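Long-range contacts in chorismate mutase and shikimate 5-dehydrogenase fusion protein (Clostridium acetobutylicum, PDB 3FBT), which probably catalyses the reversible NADPH-linked reduction of 3-dehydroshikimate to shikimate through this dehydrogenase part of a fusion with chorismate mutase: residues A88-K93 against G101-Y106; E13-S18 against N63-Y68; G195-D200 against T220-Y225; I107-M112 against L237-S242; R84-V89 against A134-Q139. All blocks are in the same frame, centred on the assembly; numbering follows the deposited sequence.

How the interactions relate
Interactions 1, 4 and 5 lie near the junction of the substrate-binding and nucleotide-binding domains; interaction 2 lies within the substrate-binding domain. Interactions 2 and 1 follow each other along the chain and meet in the mixed sheet, where strands 61-64 and 91-94 are neighbours, their centres about 14 Å apart. Interaction 5 shares Ala88 and Val89 with interaction 1 and reaches helix 134-143 of the Rossmann domain. Interaction 4 packs helix 105-115, whose first residues belong to interaction 1, on helix 237-252. Interaction 3 stands apart within the Rossmann domain, its centre about 29 Å from that of interaction 1. Interaction 5 bridges the two domains, and interactions 1 and 4 probably help to set their relation through helix 105-115.

Interaction 1: residues A88-K93 against G101-Y106; sequences AVNTLK and GFNTDY. With SO4 (sulfate ion), chain G.
Asn90 grips Thr104 with both ends of its amide. Its OD1 accepts from Thr104 N at 2.9 Å, while ND2 donates to Thr104 OG1 at 3.2 Å, a pairing that settles which end is oxygen. Thr91 OG1 also donates to OD1, from the other face of the amide plane. A chi1 of 74°, lodging CG between backbone N and carbonyl carbon, brings the amide there. Asn103 reaches back: ND2 gives a nearly straight bond (171°) to Ala88 O, 2.9 Å away, arriving well above the carbonyl plane, and its OD1 accepts from Tyr106 N to cap helix 105-115. A classic beta bulge sets Asn90 and Thr91 together opposite Phe102, with Phe102 N bonded to Thr91 O at 2.9 Å. Asn103 N donates to O2 of a sulfate, probably from the crystallisation liquor. Asn90 and Asp105 are predicted shikimate ligands. The hairpin of strands 91-94 and 99-102 runs into helix 105-115, with helix 237-252 against Thr91, Phe102 and Thr104 and helix 81-86 beside Val89 and Asn103.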
# COMPACT_ATOMS: atom_id res chain seq x y z
N ALA A 88 -14.56 -12.60 17.35
CA ALA A 88 -13.37 -11.80 17.02
C ALA A 88 -13.04 -12.06 15.56
O ALA A 88 -13.20 -13.16 15.05
CB ALA A 88 -12.15 -12.19 17.91
N VAL A 89 -12.57 -11.02 14.91
CA VAL A 89 -12.27 -11.13 13.49
C VAL A 89 -10.82 -10.90 13.35
O VAL A 89 -10.31 -9.92 13.91
CB VAL A 89 -13.13 -10.07 12.70
CG1 VAL A 89 -12.52 -9.75 11.37
CG2 VAL A 89 -14.59 -10.64 12.54
N ASN A 90 -10.08 -11.78 12.66
CA ASN A 90 -8.68 -11.38 12.39
C ASN A 90 -8.39 -11.19 10.92
O ASN A 90 -7.25 -10.98 10.57
CB ASN A 90 -7.66 -12.40 12.93
CG ASN A 90 -7.64 -13.63 12.08
OD1 ASN A 90 -8.63 -13.90 11.42
ND2 ASN A 90 -6.52 -14.36 12.03
N THR A 91 -9.41 -11.28 10.04
CA THR A 91 -9.16 -11.22 8.58
C THR A 91 -10.30 -10.40 7.90
O THR A 91 -11.48 -10.65 8.19
CB THR A 91 -9.19 -12.64 7.93
OG1 THR A 91 -8.18 -13.48 8.51
CG2 THR A 91 -9.04 -12.59 6.39
N LEU A 92 -9.95 -9.44 7.04
CA LEU A 92 -10.93 -8.57 6.41
C LEU A 92 -10.83 -8.73 4.89
O LEU A 92 -9.76 -8.70 4.36
CB LEU A 92 -10.74 -7.11 6.79
CG LEU A 92 -10.52 -6.82 8.28
CD1 LEU A 92 -10.37 -5.33 8.42
CD2 LEU A 92 -11.73 -7.26 9.08
N LYS A 93 -11.96 -8.99 4.26
CA LYS A 93 -12.06 -9.10 2.81
C LYS A 93 -12.79 -7.85 2.28
O LYS A 93 -13.84 -7.47 2.79
CB LYS A 93 -12.91 -10.30 2.44
CG LYS A 93 -12.95 -10.66 0.90
CD LYS A 93 -13.99 -11.83 0.67
CE LYS A 93 -14.14 -12.25 -0.83
NZ LYS A 93 -12.75 -12.32 -1.42
N GLY A 101 -15.79 -9.97 7.29
CA GLY A 101 -14.84 -10.43 8.34
C GLY A 101 -14.84 -11.92 8.50
O GLY A 101 -15.90 -12.56 8.37
N PHE A 102 -13.66 -12.47 8.78
CA PHE A 102 -13.45 -13.89 9.01
C PHE A 102 -12.52 -14.06 10.16
O PHE A 102 -11.92 -13.11 10.63
CB PHE A 102 -12.83 -14.55 7.76
CG PHE A 102 -13.70 -14.36 6.52
CD1 PHE A 102 -14.52 -15.37 6.09
CD2 PHE A 102 -13.76 -13.11 5.87
CE1 PHE A 102 -15.36 -15.17 4.95
CE2 PHE A 102 -14.58 -12.92 4.73
CZ PHE A 102 -15.37 -13.95 4.28
N ASN A 103 -12.32 -15.31 10.51
CA ASN A 103 -11.39 -15.67 11.52
C ASN A 103 -10.61 -16.85 11.06
O ASN A 103 -11.13 -17.95 11.04
CB ASN A 103 -12.11 -16.04 12.83
CG ASN A 103 -11.12 -16.17 13.97
OD1 ASN A 103 -10.23 -16.98 13.92
ND2 ASN A 103 -11.21 -15.28 14.93
N THR A 104 -9.35 -16.63 10.69
CA THR A 104 -8.51 -17.72 10.21
C THR A 104 -7.50 -18.25 11.26
O THR A 104 -6.77 -19.14 10.95
CB THR A 104 -7.68 -17.24 9.00
OG1 THR A 104 -6.89 -16.17 9.45
CG2 THR A 104 -8.63 -16.72 7.83
N ASP A 105 -7.50 -17.74 12.50
CA ASP A 105 -6.85 -18.47 13.63
C ASP A 105 -7.49 -19.86 13.86
O ASP A 105 -6.78 -20.87 14.09
CB ASP A 105 -6.98 -17.69 14.94
CG ASP A 105 -6.15 -16.40 14.92
OD1 ASP A 105 -5.05 -16.43 14.30
OD2 ASP A 105 -6.61 -15.35 15.44
N TYR A 106 -8.82 -19.88 13.85
CA TYR A 106 -9.60 -21.13 13.98
C TYR A 106 -9.13 -22.14 12.93
O TYR A 106 -8.88 -23.34 13.23
CB TYR A 106 -11.07 -20.80 13.76
CG TYR A 106 -11.99 -22.00 13.86
CD1 TYR A 106 -12.64 -22.28 15.03
CD2 TYR A 106 -12.18 -22.88 12.76
CE1 TYR A 106 -13.49 -23.39 15.16
CE2 TYR A 106 -13.02 -24.02 12.87
CZ TYR A 106 -13.67 -24.27 14.09
OH TYR A 106 -14.53 -25.36 14.27
S SO4 G . -13.75 -18.61 8.94
O1 SO4 G . -13.80 -19.56 10.08
O2 SO4 G . -13.97 -17.27 9.48
O3 SO4 G . -12.42 -18.86 8.37
O4 SO4 G . -14.60 -18.94 7.78

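Interaction 2: residues E13-S18 against N63-Y68; sequences EKLGHS and NVTIPY
The substrate-binding domain of the shikimate dehydrogenase fold brings two loops together here, each leaving the end of a strand in the mixed sheet: residues 13-18 follow strand 6-12, and residues 65-68 follow strand 61-64. Both loops carry predicted shikimate ligands, Ser18 on the first and Thr65 on the second, which is consistent with a place at the rim of the substrate pocket. Ser18 stands at the N-cap of helix 19-31, its OG accepting from Ser20 N. The backbones are joined by one weak hydrogen bond, from Glu13 N to Ile66 O at 3.3 Å. Around it the contact is van der Waals. A cis peptide bond precedes Pro67, and the loop closes on itself through Tyr68 N to Thr65 O at 2.8 Å. Pro67 CD lies over the centre of the Tyr68 ring and also touches Glu13 CB, 3.3 Å away. The Glu13 side chain lies across Tyr68, with Glu13 CB 3.7 Å from Tyr68 OH. Glu13 CG stands anti to the backbone N (chi1 -178°) and the chain runs on extended, carrying its carboxylate to a salt bridge with Lys44. Farther along, Leu15 and Thr65 run antiparallel alongside each other, and their methyl groups meet where Leu15 CD2 comes 3.6 Å from Thr65 CG2.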
# COMPACT_ATOMS: atom_id res chain seq x y z
N GLU A 13 -2.39 -1.71 16.85
CA GLU A 13 -2.07 -0.38 17.39
C GLU A 13 -0.56 -0.16 17.45
O GLU A 13 -0.06 0.88 17.00
CB GLU A 13 -2.70 -0.24 18.76
CG GLU A 13 -2.49 1.13 19.44
CD GLU A 13 -2.76 1.01 20.91
OE1 GLU A 13 -3.61 1.72 21.42
OE2 GLU A 13 -2.13 0.13 21.54
N LYS A 14 0.17 -1.13 17.97
CA LYS A 14 1.63 -1.10 17.88
C LYS A 14 2.16 -2.43 17.39
O LYS A 14 1.90 -3.44 17.99
CB LYS A 14 2.23 -0.79 19.26
CG LYS A 14 2.80 0.60 19.34
CD LYS A 14 3.21 1.01 20.77
CE LYS A 14 4.73 0.91 20.95
NZ LYS A 14 5.48 1.88 20.03
N LEU A 15 2.96 -2.46 16.33
CA LEU A 15 3.36 -3.76 15.78
C LEU A 15 4.89 -3.98 15.78
O LEU A 15 5.66 -3.16 15.26
CB LEU A 15 2.86 -3.89 14.35
CG LEU A 15 1.34 -3.77 14.28
CD1 LEU A 15 0.81 -3.61 12.81
CD2 LEU A 15 0.71 -4.97 14.95
N GLY A 16 5.33 -5.13 16.26
CA GLY A 16 6.75 -5.49 16.18
C GLY A 16 7.08 -6.33 14.98
O GLY A 16 6.24 -6.59 14.14
N HIS A 17 8.33 -6.76 14.91
CA HIS A 17 8.76 -7.73 13.95
C HIS A 17 7.79 -8.87 13.77
O HIS A 17 7.13 -9.30 14.73
CB HIS A 17 10.09 -8.34 14.39
CG HIS A 17 10.74 -9.18 13.32
ND1 HIS A 17 10.09 -10.23 12.71
CD2 HIS A 17 11.98 -9.13 12.77
CE1 HIS A 17 10.89 -10.78 11.82
NE2 HIS A 17 12.05 -10.14 11.84
N SER A 18 7.75 -9.43 12.57
CA SER A 18 6.86 -10.54 12.37
C SER A 18 7.18 -11.54 11.26
O SER A 18 7.25 -11.19 10.10
CB SER A 18 5.45 -10.02 12.20
OG SER A 18 4.62 -11.14 12.03
N ASN A 63 -5.07 -8.45 7.62
CA ASN A 63 -5.20 -9.12 8.90
C ASN A 63 -5.39 -8.05 10.01
O ASN A 63 -4.96 -6.90 9.89
CB ASN A 63 -3.98 -9.98 9.18
CG ASN A 63 -3.93 -11.24 8.31
OD1 ASN A 63 -2.93 -11.53 7.71
ND2 ASN A 63 -4.98 -11.98 8.29
N VAL A 64 -6.07 -8.43 11.08
CA VAL A 64 -6.32 -7.51 12.19
C VAL A 64 -5.75 -8.17 13.43
O VAL A 64 -5.99 -9.33 13.65
CB VAL A 64 -7.77 -7.37 12.45
CG1 VAL A 64 -7.99 -6.36 13.58
CG2 VAL A 64 -8.55 -6.89 11.10
N THR A 65 -5.02 -7.45 14.26
CA THR A 65 -4.59 -7.99 15.57
C THR A 65 -5.05 -7.05 16.70
O THR A 65 -6.01 -6.28 16.54
CB THR A 65 -3.06 -8.20 15.61
OG1 THR A 65 -2.65 -9.00 16.75
CG2 THR A 65 -2.33 -6.84 15.61
N ILE A 66 -4.33 -7.09 17.85
CA ILE A 66 -4.72 -6.34 19.03
C ILE A 66 -4.44 -4.88 18.85
O ILE A 66 -3.44 -4.52 18.30
CB ILE A 66 -3.76 -6.71 20.21
CG1 ILE A 66 -4.11 -8.08 20.79
CG2 ILE A 66 -3.71 -5.52 21.29
CD1 ILE A 66 -5.49 -8.15 21.44
N PRO A 67 -5.31 -4.01 19.37
CA PRO A 67 -6.57 -4.31 20.07
C PRO A 67 -7.81 -4.21 19.24
O PRO A 67 -8.78 -3.69 19.75
CB PRO A 67 -6.70 -3.18 21.11
CG PRO A 67 -5.92 -2.01 20.48
CD PRO A 67 -4.87 -2.62 19.55
N TYR A 68 -7.85 -4.75 18.03
CA TYR A 68 -8.96 -4.39 17.10
C TYR A 68 -9.85 -5.54 16.64
O TYR A 68 -10.75 -5.32 15.84
CB TYR A 68 -8.39 -3.66 15.87
CG TYR A 68 -7.64 -2.38 16.21
CD1 TYR A 68 -8.15 -1.46 17.19
CD2 TYR A 68 -6.50 -2.03 15.51
CE1 TYR A 68 -7.45 -0.26 17.50
CE2 TYR A 68 -5.83 -0.83 15.78
CZ TYR A 68 -6.30 0.05 16.78
OH TYR A 68 -5.60 1.24 16.99

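Interaction 3: residues G195-D200 against T220-Y225; sequences GESPVD and TLFLKY
Ser197 sets its side chain against the first turn of helix 221-228, where Ser197 OG lies 3.6 Å from Phe222 CA. The polar links are few. With OG anti to the backbone N (chi1 -176°), Ser197 turns its hydroxyl back to its own loop and donates to Val199 O at 3.0 Å, in the carbonyl plane on a lone pair. A water joins the two segments: it donates to Glu196 O at 2.9 Å and accepts from Phe222 N, so an amide of the helix's first turn is served by solvent rather than by a residue of the loop. At the N-cap, Thr220 OG1 accepts from Leu223 N, and the same hydroxyl is also hydrogen-bonded to Asp212.

The remaining contacts are van der Waals, some with backbone oxygens. Leu221 reaches along the loop, its CD2 3.3 Å from Gly195 O. The Tyr225 ring takes Val199 O at its edge, in plane, with 3.5 Å from that oxygen to CE2. The apolar contacts centre on Phe222: Pro198 lies across it, CD to CB, whereas Val199 runs alongside and offers CG2 to the ring edge at Phe222 CE1, 4.1 Å away.

This loop, between strand 181-184 and helix 201-204, is thereby laid on helix 221-228 of the Rossmann domain, with Phe222, Pro198 and Val199 packing further on strands 124-128 and 181-184.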
# COMPACT_ATOMS: atom_id res chain seq x y z
N GLY A 195 12.18 -17.77 29.31
CA GLY A 195 12.67 -18.85 30.19
C GLY A 195 11.60 -19.35 31.15
O GLY A 195 11.90 -20.08 32.09
N GLU A 196 10.34 -18.96 30.88
CA GLU A 196 9.23 -19.34 31.71
C GLU A 196 8.38 -20.33 30.98
O GLU A 196 8.28 -20.34 29.74
CB GLU A 196 8.29 -18.17 31.99
CG GLU A 196 8.68 -17.21 33.06
CD GLU A 196 7.63 -16.15 33.22
OE1 GLU A 196 6.45 -16.52 33.36
OE2 GLU A 196 7.96 -14.95 33.19
N SER A 197 7.69 -21.12 31.79
CA SER A 197 6.69 -21.99 31.31
C SER A 197 5.41 -21.59 32.01
O SER A 197 5.45 -21.16 33.15
CB SER A 197 7.10 -23.38 31.66
OG SER A 197 6.20 -24.28 31.15
N PRO A 198 4.25 -21.74 31.34
CA PRO A 198 3.05 -21.56 32.16
C PRO A 198 2.84 -22.67 33.23
O PRO A 198 2.17 -22.40 34.21
CB PRO A 198 1.90 -21.59 31.13
CG PRO A 198 2.44 -22.45 30.02
CD PRO A 198 3.91 -22.09 29.95
N VAL A 199 3.30 -23.91 33.02
CA VAL A 199 3.09 -24.98 34.03
C VAL A 199 4.36 -25.79 34.35
O VAL A 199 5.38 -25.69 33.63
CB VAL A 199 1.93 -25.95 33.62
CG1 VAL A 199 0.60 -25.21 33.45
CG2 VAL A 199 2.23 -26.61 32.36
N ASP A 200 4.35 -26.57 35.44
CA ASP A 200 5.53 -27.39 35.75
C ASP A 200 5.54 -28.63 34.87
O ASP A 200 4.50 -29.05 34.36
CB ASP A 200 5.57 -27.84 37.22
CG ASP A 200 5.63 -26.68 38.20
OD1 ASP A 200 6.59 -25.88 38.11
OD2 ASP A 200 4.71 -26.57 39.08
N THR A 220 9.81 -24.10 23.24
CA THR A 220 9.66 -23.46 24.52
C THR A 220 10.06 -24.41 25.71
O THR A 220 10.00 -25.64 25.59
CB THR A 220 8.20 -23.02 24.71
OG1 THR A 220 7.34 -24.15 24.55
CG2 THR A 220 7.77 -21.93 23.68
N LEU A 221 10.44 -23.85 26.84
CA LEU A 221 10.53 -24.63 28.08
C LEU A 221 9.32 -25.56 28.17
O LEU A 221 9.45 -26.78 28.36
CB LEU A 221 10.59 -23.70 29.30
CG LEU A 221 11.00 -24.31 30.66
CD1 LEU A 221 12.34 -25.09 30.55
CD2 LEU A 221 11.09 -23.24 31.74
N PHE A 222 8.14 -24.99 27.99
CA PHE A 222 6.94 -25.80 28.00
C PHE A 222 7.03 -27.03 27.11
O PHE A 222 6.58 -28.10 27.53
CB PHE A 222 5.73 -24.95 27.62
CG PHE A 222 4.45 -25.73 27.40
CD1 PHE A 222 3.74 -26.20 28.47
CD2 PHE A 222 3.93 -25.91 26.12
CE1 PHE A 222 2.57 -26.84 28.28
CE2 PHE A 222 2.73 -26.52 25.90
CZ PHE A 222 2.04 -27.00 27.00
N LEU A 223 7.54 -26.88 25.88
CA LEU A 223 7.67 -28.00 24.98
C LEU A 223 8.88 -28.97 25.24
O LEU A 223 8.78 -30.18 24.98
CB LEU A 223 7.68 -27.52 23.53
CG LEU A 223 6.38 -26.91 23.00
CD1 LEU A 223 6.65 -26.47 21.59
CD2 LEU A 223 5.19 -27.92 23.05
N LYS A 224 10.00 -28.44 25.71
CA LYS A 224 11.11 -29.28 26.17
C LYS A 224 10.55 -30.28 27.21
O LYS A 224 10.56 -31.53 27.01
CB LYS A 224 12.19 -28.42 26.82
CG LYS A 224 13.37 -29.24 27.33
CD LYS A 224 14.14 -28.53 28.39
CE LYS A 224 14.62 -27.14 27.91
NZ LYS A 224 15.90 -26.73 28.61
N TYR A 225 10.01 -29.69 28.28
CA TYR A 225 9.28 -30.43 29.31
C TYR A 225 8.51 -31.58 28.74
O TYR A 225 8.53 -32.68 29.29
CB TYR A 225 8.26 -29.54 30.00
CG TYR A 225 8.84 -28.58 30.96
CD1 TYR A 225 10.20 -28.57 31.22
CD2 TYR A 225 8.02 -27.69 31.65
CE1 TYR A 225 10.74 -27.67 32.15
CE2 TYR A 225 8.51 -26.80 32.53
CZ TYR A 225 9.86 -26.79 32.81
OH TYR A 225 10.32 -25.87 33.73
O HOH W 1 7.73 -22.44 27.89

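Interaction 4: residues I107-M112 against L237-S242; sequences IGFGKM and LYMLVS
Gly108, having no side chain, leaves a hollow on helix 105-115 that lets the Met239 backbone come close, the CA atoms of the two residues within 4.4 Å of each other. The Met239 side chain, the main bump of the pair, then passes over Gly108 C, with CG 3.6 Å from that atom, toward Phe109. With CG anti to the backbone N (chi1 178°) and the chain extended beyond it, the thioether reaches the ring. There SD sits 5.4 Å from the ring centroid and 84° off the ring normal, a Met-aromatic contact at the edge, while CE touches Phe109 CB. On the same side Met112 SD packs 4.1 Å from Met239 CB.

The other flank is filled by Tyr238 and Ser242. The Tyr238 ring meets the Lys111 backbone obliquely, CE2 3.6 Å from Lys111 O, and its CB packs beside Met112 CG. Ser242 presents CB to Gly108 CA and to Lys111 CB. Its hydroxyl is turned inward to its own helix, donating to Tyr238 O at 2.7 Å, an oxygen that Ser242 N also reaches from the opposite face.

The axes of the two short helical segments approach to 7.6 Å, with their N-to-C directions 134° apart. With sulfur, methylene and ring surfaces meeting and the serine hydroxyl bonded to its own helix, the join depends on close shape-fitting beside Leu213 and Gly236, predicted NADP-binding residues, rather than on polar bonds between the helices.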
# COMPACT_ATOMS: atom_id res chain seq x y z
N ILE A 107 -8.95 -21.66 11.68
CA ILE A 107 -8.63 -22.57 10.56
C ILE A 107 -7.20 -23.01 10.73
O ILE A 107 -6.85 -24.17 10.56
CB ILE A 107 -8.79 -21.86 9.20
CG1 ILE A 107 -10.22 -21.33 9.07
CG2 ILE A 107 -8.49 -22.83 8.07
CD1 ILE A 107 -10.63 -20.91 7.64
N GLY A 108 -6.33 -22.05 11.04
CA GLY A 108 -4.92 -22.42 11.25
C GLY A 108 -4.76 -23.47 12.38
O GLY A 108 -3.90 -24.36 12.31
N PHE A 109 -5.51 -23.31 13.45
CA PHE A 109 -5.31 -24.16 14.62
C PHE A 109 -5.70 -25.61 14.20
O PHE A 109 -4.96 -26.55 14.42
CB PHE A 109 -6.19 -23.69 15.78
CG PHE A 109 -6.04 -24.53 17.05
CD1 PHE A 109 -4.85 -24.57 17.74
CD2 PHE A 109 -7.06 -25.36 17.46
CE1 PHE A 109 -4.72 -25.36 18.88
CE2 PHE A 109 -6.93 -26.15 18.60
CZ PHE A 109 -5.76 -26.15 19.30
N GLY A 110 -6.83 -25.74 13.52
CA GLY A 110 -7.25 -27.05 13.02
C GLY A 110 -6.23 -27.67 12.06
O GLY A 110 -6.06 -28.89 12.07
N LYS A 111 -5.55 -26.85 11.24
CA LYS A 111 -4.63 -27.47 10.30
C LYS A 111 -3.44 -28.05 11.04
O LYS A 111 -2.82 -29.06 10.61
CB LYS A 111 -4.16 -26.52 9.18
CG LYS A 111 -5.28 -25.97 8.28
CD LYS A 111 -5.63 -26.80 7.06
CE LYS A 111 -7.02 -26.31 6.46
NZ LYS A 111 -7.54 -27.05 5.24
N MET A 112 -3.07 -27.36 12.12
CA MET A 112 -1.94 -27.76 12.93
C MET A 112 -2.18 -29.14 13.66
O MET A 112 -1.30 -30.01 13.68
CB MET A 112 -1.62 -26.65 13.91
CG MET A 112 -0.34 -26.89 14.71
SD MET A 112 -0.16 -25.82 16.21
CE MET A 112 -1.75 -25.57 16.79
N LEU A 237 4.16 -23.17 14.56
CA LEU A 237 4.58 -22.76 13.22
C LEU A 237 3.61 -23.14 12.11
O LEU A 237 3.25 -22.30 11.26
CB LEU A 237 5.99 -23.23 12.91
CG LEU A 237 6.66 -22.71 11.66
CD1 LEU A 237 6.50 -21.15 11.53
CD2 LEU A 237 8.14 -23.11 11.80
N TYR A 238 3.09 -24.36 12.15
CA TYR A 238 2.18 -24.76 11.14
C TYR A 238 0.89 -23.92 11.18
O TYR A 238 0.26 -23.68 10.17
CB TYR A 238 1.87 -26.26 11.24
CG TYR A 238 1.40 -26.79 9.93
CD1 TYR A 238 2.30 -27.04 8.90
CD2 TYR A 238 0.05 -26.99 9.70
CE1 TYR A 238 1.85 -27.47 7.66
CE2 TYR A 238 -0.42 -27.45 8.47
CZ TYR A 238 0.49 -27.68 7.46
OH TYR A 238 0.01 -28.14 6.23
N MET A 239 0.48 -23.51 12.38
CA MET A 239 -0.68 -22.70 12.50
C MET A 239 -0.41 -21.32 11.85
O MET A 239 -1.22 -20.86 11.11
CB MET A 239 -1.05 -22.52 14.00
CG MET A 239 -2.29 -21.60 14.25
SD MET A 239 -2.74 -21.57 16.06
CE MET A 239 -4.06 -20.38 16.13
N LEU A 240 0.70 -20.68 12.18
CA LEU A 240 1.04 -19.41 11.59
C LEU A 240 1.03 -19.49 10.06
O LEU A 240 0.46 -18.63 9.40
CB LEU A 240 2.42 -18.99 12.06
CG LEU A 240 2.87 -17.59 11.59
CD1 LEU A 240 2.04 -16.47 12.27
CD2 LEU A 240 4.37 -17.49 11.98
N VAL A 241 1.65 -20.54 9.49
CA VAL A 241 1.74 -20.66 8.06
C VAL A 241 0.43 -20.94 7.49
O VAL A 241 0.06 -20.34 6.47
CB VAL A 241 2.81 -21.71 7.62
CG1 VAL A 241 2.70 -21.98 6.13
CG2 VAL A 241 4.16 -21.14 7.97
N SER A 242 -0.37 -21.75 8.15
CA SER A 242 -1.75 -22.02 7.64
C SER A 242 -2.72 -20.89 7.77
O SER A 242 -3.63 -20.74 6.96
CB SER A 242 -2.37 -23.24 8.36
OG SER A 242 -1.48 -24.32 8.17

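Interaction 5: residues R84-V89 against A134-Q139; sequences RKIGAV and ARAVLQ. With SO4 (sulfate ion), chain F.
At the cleft between the two domains, beside the predicted catalytic Lys69, Arg135 spreads its guanidinium over Ala88 and holds a sulfate, probably from the crystallisation liquor. Ala88 CB lies 3.6 Å above the guanidinium plane, offset toward its rim. At the edge of that plane Arg135 NH2 donates to sulfate O1 at 3.0 Å, and the same ion is also bonded to Lys69 N. A bend at chi3 (-70°) turns the Arg135 chain toward the ion. Helix 134-143 follows the glycine-rich turn of the Rossmann domain, and the contact sets it against helix 81-86 of the substrate-binding domain. Ile86 provides the apolar part: CG2 packs 3.8 Å from Arg135 CB, CD1 meets Ala136 CB at 4.0 Å, and CG1 touches Gln139 CB. Beyond it Lys85 lies across Gln139, Lys85 CD standing 3.7 Å from Gln139 NE2, which is hydrogen-bonded to Asp143. Gly87, with positive phi (85°), is the first residue to leave the helical conformation, and the chain turns there into the 87-89 loop.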
# COMPACT_ATOMS: atom_id res chain seq x y z
N ARG A 84 -18.35 -15.00 14.09
CA ARG A 84 -19.42 -14.55 14.96
C ARG A 84 -19.39 -15.30 16.29
O ARG A 84 -19.49 -14.70 17.36
CB ARG A 84 -20.76 -14.84 14.30
CG ARG A 84 -21.80 -13.84 14.74
CD ARG A 84 -23.24 -14.40 14.86
NE ARG A 84 -23.84 -13.60 15.93
CZ ARG A 84 -24.94 -13.86 16.62
NH1 ARG A 84 -25.68 -14.95 16.39
NH2 ARG A 84 -25.31 -13.00 17.56
N LYS A 85 -19.25 -16.61 16.21
CA LYS A 85 -19.31 -17.50 17.36
C LYS A 85 -18.09 -17.25 18.23
O LYS A 85 -18.16 -17.23 19.46
CB LYS A 85 -19.25 -18.94 16.88
CG LYS A 85 -20.54 -19.41 16.26
CD LYS A 85 -20.54 -20.92 16.12
CE LYS A 85 -21.98 -21.45 16.14
NZ LYS A 85 -22.18 -22.53 15.15
N ILE A 86 -16.96 -17.06 17.57
CA ILE A 86 -15.72 -16.88 18.27
C ILE A 86 -15.78 -15.55 18.96
O ILE A 86 -15.24 -15.39 20.03
CB ILE A 86 -14.52 -16.96 17.29
CG1 ILE A 86 -14.40 -18.37 16.72
CG2 ILE A 86 -13.21 -16.55 18.02
CD1 ILE A 86 -13.34 -18.55 15.55
N GLY A 87 -16.44 -14.57 18.36
CA GLY A 87 -16.45 -13.21 18.86
C GLY A 87 -15.27 -12.30 18.44
O GLY A 87 -14.97 -11.34 19.12
N ALA A 88 -14.56 -12.60 17.35
CA ALA A 88 -13.37 -11.80 17.02
C ALA A 88 -13.04 -12.06 15.56
O ALA A 88 -13.20 -13.16 15.05
CB ALA A 88 -12.15 -12.19 17.91
N VAL A 89 -12.57 -11.02 14.91
CA VAL A 89 -12.27 -11.13 13.49
C VAL A 89 -10.82 -10.90 13.35
O VAL A 89 -10.31 -9.92 13.91
CB VAL A 89 -13.13 -10.07 12.70
CG1 VAL A 89 -12.52 -9.75 11.37
CG2 VAL A 89 -14.59 -10.64 12.54
N ALA A 134 -7.03 -17.94 22.57
CA ALA A 134 -7.93 -18.87 23.29
C ALA A 134 -9.34 -18.95 22.76
O ALA A 134 -9.95 -20.01 22.78
CB ALA A 134 -7.97 -18.56 24.78
N ARG A 135 -9.90 -17.83 22.35
CA ARG A 135 -11.26 -17.83 21.86
C ARG A 135 -11.45 -18.78 20.68
O ARG A 135 -12.39 -19.63 20.64
CB ARG A 135 -11.61 -16.40 21.46
CG ARG A 135 -11.77 -15.49 22.62
CD ARG A 135 -12.27 -14.07 22.21
NE ARG A 135 -11.19 -13.37 21.50
CZ ARG A 135 -10.94 -12.07 21.60
NH1 ARG A 135 -11.71 -11.32 22.39
NH2 ARG A 135 -9.94 -11.51 20.92
N ALA A 136 -10.56 -18.65 19.69
CA ALA A 136 -10.71 -19.50 18.50
C ALA A 136 -10.38 -20.95 18.81
O ALA A 136 -11.01 -21.82 18.32
CB ALA A 136 -9.83 -18.98 17.36
N VAL A 137 -9.39 -21.21 19.63
CA VAL A 137 -9.02 -22.60 20.05
C VAL A 137 -10.22 -23.27 20.81
O VAL A 137 -10.55 -24.42 20.56
CB VAL A 137 -7.77 -22.50 20.94
CG1 VAL A 137 -7.48 -23.76 21.79
CG2 VAL A 137 -6.56 -22.11 20.15
N LEU A 138 -10.89 -22.53 21.72
CA LEU A 138 -12.02 -23.07 22.50
C LEU A 138 -13.23 -23.34 21.59
O LEU A 138 -13.90 -24.36 21.73
CB LEU A 138 -12.44 -22.09 23.61
CG LEU A 138 -11.41 -21.87 24.73
CD1 LEU A 138 -11.67 -20.61 25.58
CD2 LEU A 138 -11.23 -23.15 25.63
N GLN A 139 -13.51 -22.46 20.63
CA GLN A 139 -14.58 -22.77 19.68
C GLN A 139 -14.25 -24.04 18.89
O GLN A 139 -15.12 -24.90 18.69
CB GLN A 139 -14.83 -21.62 18.71
CG GLN A 139 -16.00 -21.88 17.86
CD GLN A 139 -17.25 -21.86 18.70
OE1 GLN A 139 -17.33 -21.11 19.68
NE2 GLN A 139 -18.23 -22.70 18.35
S SO4 F . -8.64 -7.77 20.69
O1 SO4 F . -8.23 -9.08 21.21
O2 SO4 F . -8.39 -6.68 21.65
O3 SO4 F . -7.84 -7.53 19.51
O4 SO4 F . -10.08 -7.80 20.58